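Succinate-semialdehyde dehydrogenase (NAD(P)(+)) (Marinobacter aquaeolei, PDB 3RH9) probably oxidises succinate semialdehyde with NAD+ or NADP+ as coenzyme, as a member of the aldehyde dehydrogenase family. Local coordinates at residues 74-79 with 170-175. Residues are numbered along the deposited sequence; the frame is centred on the assembly and turned at random.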
ATOM      1  N   ARG A  74       6.040  -3.066  24.430  1.00 18.89           N
ATOM      2  CA  ARG A  74       7.151  -4.016  24.415  1.00 18.05           C
ATOM      3  C   ARG A  74       6.905  -5.203  25.352  1.00 17.38           C
ATOM      4  O   ARG A  74       7.203  -6.344  25.011  1.00 18.13           O
ATOM      5  CB  ARG A  74       8.435  -3.270  24.776  1.00 17.85           C
ATOM      6  CG  ARG A  74       9.652  -4.101  25.038  1.00 17.19           C
ATOM      7  CD  ARG A  74      10.836  -3.162  25.164  1.00 17.83           C
ATOM      8  NE  ARG A  74      11.608  -3.194  23.940  1.00 19.76           N
ATOM      9  CZ  ARG A  74      12.185  -2.144  23.373  1.00 18.80           C
ATOM     10  NH1 ARG A  74      12.085  -0.934  23.909  1.00 18.19           N
ATOM     11  NH2 ARG A  74      12.851  -2.318  22.242  1.00 19.17           N
ATOM     12  N   LYS A  75       6.338  -4.924  26.518  1.00 17.16           N
ATOM     13  CA  LYS A  75       6.035  -5.952  27.506  1.00 18.53           C
ATOM     14  C   LYS A  75       4.930  -6.904  27.028  1.00 18.41           C
ATOM     15  O   LYS A  75       5.015  -8.118  27.262  1.00 18.02           O
ATOM     16  CB  LYS A  75       5.659  -5.307  28.850  1.00 19.26           C
ATOM     17  CG  LYS A  75       5.558  -6.276  30.018  1.00 20.00           C
ATOM     18  CD  LYS A  75       6.832  -7.129  30.127  1.00 24.18           C
ATOM     19  CE  LYS A  75       7.107  -7.613  31.560  1.00 23.67           C
ATOM     20  NZ  LYS A  75       5.961  -8.379  32.137  1.00 26.00           N
ATOM     21  N   TRP A  76       3.903  -6.358  26.371  1.00 16.90           N
ATOM     22  CA  TRP A  76       2.839  -7.183  25.781  1.00 17.15           C
ATOM     23  C   TRP A  76       3.413  -8.227  24.820  1.00 17.14           C
ATOM     24  O   TRP A  76       3.137  -9.420  24.929  1.00 15.95           O
ATOM     25  CB  TRP A  76       1.876  -6.337  24.960  1.00 16.77           C
ATOM     26  CG  TRP A  76       1.207  -5.232  25.662  1.00 16.43           C
ATOM     27  CD1 TRP A  76       1.033  -5.103  26.992  1.00 16.15           C
ATOM     28  CD2 TRP A  76       0.558  -4.102  25.054  1.00 17.00           C
ATOM     29  NE1 TRP A  76       0.342  -3.953  27.268  1.00 16.59           N
ATOM     30  CE2 TRP A  76       0.035  -3.319  26.094  1.00 17.24           C
ATOM     31  CE3 TRP A  76       0.378  -3.676  23.729  1.00 16.17           C
ATOM     32  CZ2 TRP A  76      -0.662  -2.122  25.857  1.00 18.73           C
ATOM     33  CZ3 TRP A  76      -0.316  -2.490  23.493  1.00 16.19           C
ATOM     34  CH2 TRP A  76      -0.829  -1.731  24.550  1.00 18.14           C
ATOM     35  N   LEU A  77       4.179  -7.746  23.843  1.00 16.76           N
ATOM     36  CA  LEU A  77       4.798  -8.606  22.850  1.00 16.70           C
ATOM     37  C   LEU A  77       5.599  -9.681  23.557  1.00 16.78           C
ATOM     38  O   LEU A  77       5.457 -10.872  23.265  1.00 16.22           O
ATOM     39  CB  LEU A  77       5.702  -7.789  21.917  1.00 16.53           C
ATOM     40  CG  LEU A  77       5.006  -6.655  21.151  1.00 15.32           C
ATOM     41  CD1 LEU A  77       5.975  -5.708  20.477  1.00 14.21           C
ATOM     42  CD2 LEU A  77       4.050  -7.251  20.145  1.00 16.10           C
ATOM     43  N   GLU A  78       6.431  -9.253  24.505  1.00 17.24           N
ATOM     44  CA  GLU A  78       7.300 -10.178  25.232  1.00 17.87           C
ATOM     45  C   GLU A  78       6.499 -11.241  25.976  1.00 18.52           C
ATOM     46  O   GLU A  78       6.822 -12.433  25.902  1.00 18.37           O
ATOM     47  CB  GLU A  78       8.215  -9.423  26.189  1.00 17.78           C
ATOM     48  CG  GLU A  78       9.508  -8.939  25.552  1.00 18.77           C
ATOM     49  CD  GLU A  78      10.174  -7.816  26.348  1.00 21.56           C
ATOM     50  OE1 GLU A  78       9.682  -7.459  27.452  1.00 19.99           O
ATOM     51  OE2 GLU A  78      11.191  -7.281  25.854  1.00 22.60           O
ATOM     52  N   ASP A  79       5.457 -10.801  26.683  1.00 17.43           N
ATOM     53  CA  ASP A  79       4.551 -11.706  27.369  1.00 17.41           C
ATOM     54  C   ASP A  79       3.870 -12.673  26.388  1.00 17.16           C
ATOM     55  O   ASP A  79       3.836 -13.874  26.626  1.00 17.81           O
ATOM     56  CB  ASP A  79       3.493 -10.932  28.168  1.00 18.43           C
ATOM     57  CG  ASP A  79       4.058 -10.257  29.419  1.00 21.31           C
ATOM     58  OD1 ASP A  79       5.262 -10.447  29.732  1.00 19.91           O
ATOM     59  OD2 ASP A  79       3.275  -9.530  30.094  1.00 21.12           O
ATOM     60  N   ALA A 170       2.931  -7.007  14.668  1.00 16.58           N
ATOM     61  CA  ALA A 170       3.158  -5.686  14.067  1.00 15.86           C
ATOM     62  C   ALA A 170       2.107  -4.670  14.517  1.00 14.57           C
ATOM     63  O   ALA A 170       2.425  -3.528  14.803  1.00 15.10           O
ATOM     64  CB  ALA A 170       3.222  -5.771  12.545  1.00 14.44           C
ATOM     65  N   ALA A 171       0.860  -5.100  14.604  1.00 14.44           N
ATOM     66  CA  ALA A 171      -0.212  -4.220  15.033  1.00 14.62           C
ATOM     67  C   ALA A 171      -0.092  -3.744  16.500  1.00 15.37           C
ATOM     68  O   ALA A 171      -0.425  -2.592  16.813  1.00 15.90           O
ATOM     69  CB  ALA A 171      -1.560  -4.885  14.774  1.00 15.48           C
ATOM     70  N   LEU A 172       0.372  -4.614  17.400  1.00 15.27           N
ATOM     71  CA  LEU A 172       0.615  -4.190  18.780  1.00 14.94           C
ATOM     72  C   LEU A 172       1.809  -3.245  18.836  1.00 14.81           C
ATOM     73  O   LEU A 172       1.736  -2.182  19.434  1.00 16.24           O
ATOM     74  CB  LEU A 172       0.820  -5.375  19.737  1.00 14.73           C
ATOM     75  CG  LEU A 172      -0.368  -6.320  19.959  1.00 14.85           C
ATOM     76  CD1 LEU A 172       0.097  -7.639  20.513  1.00 15.06           C
ATOM     77  CD2 LEU A 172      -1.445  -5.722  20.839  1.00 13.27           C
ATOM     78  N   ALA A 173       2.909  -3.618  18.202  1.00 14.17           N
ATOM     79  CA  ALA A 173       4.065  -2.734  18.181  1.00 14.76           C
ATOM     80  C   ALA A 173       3.653  -1.323  17.769  1.00 15.18           C
ATOM     81  O   ALA A 173       4.271  -0.344  18.197  1.00 15.18           O
ATOM     82  CB  ALA A 173       5.160  -3.277  17.246  1.00 15.33           C
ATOM     83  N   ALA A 174       2.596  -1.234  16.956  1.00 14.74           N
ATOM     84  CA  ALA A 174       2.099   0.035  16.415  1.00 14.18           C
ATOM     85  C   ALA A 174       1.110   0.754  17.350  1.00 14.66           C
ATOM     86  O   ALA A 174       0.836   1.953  17.196  1.00 13.46           O
ATOM     87  CB  ALA A 174       1.458  -0.201  15.063  1.00 13.80           C
ATOM     88  N   GLY A 175       0.573   0.015  18.313  1.00 14.44           N
ATOM     89  CA  GLY A 175      -0.446   0.548  19.193  1.00 14.40           C
ATOM     90  C   GLY A 175      -1.828   0.448  18.572  1.00 15.74           C
ATOM     91  O   GLY A 175      -2.722   1.209  18.923  1.00 15.28           O
TER
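A first torsion near -60° (chi1 -59° in Leu77, -65° in Leu172) turns CG away from the carbonyl carbon in two leucines on neighbouring helices, and their side chains pass one another heading opposite ways, touching along their flanks. Leu77 spreads its two methyls over different partners: CD2 rests on Leu172 CB at 3.8 Å, and close by on CD1 of the same leucine, while Leu77 CD1 meets Ala173 CB at 4.1 Å. Leu172 is forked in the same manner, because its other methyl, CD2, lies obliquely against the six-membered ring of Trp76, 4.0 Å from CE3. These branches illustrate how a helix pair can meet through a wholly apolar contact, here between 74-79 and 170-175, with the polar tie supplied from just before the first segment: Arg73 of helix 70-86 donates from NH1 to Ala173 O. The axes of 74-79 and 170-174 run nearly antiparallel, at 156° and 9.4 Å at closest approach. Helix 162-174 follows strand 151-154 and precedes strand 178-181, its parallel neighbour, and so forms the connection of a beta-alpha-beta unit in the Rossmann-like coenzyme-binding domain of the aldehyde dehydrogenase fold; helix 70-86 packs against this connecting helix. At the C-terminal end of helix 162-174, Gly175, with positive phi, closes a Schellman motif, Gly175 N bonding to Leu172 O at 2.7 Å. Phe117 of helix 103-123 touches both Leu77 and Leu172, and Trp68 meets the Trp76 ring edge-to-face. Farther round helix 70-86, Lys75 NZ forms a salt bridge to the syn side of Asp79 OD1 at 3.2 Å, one turn on.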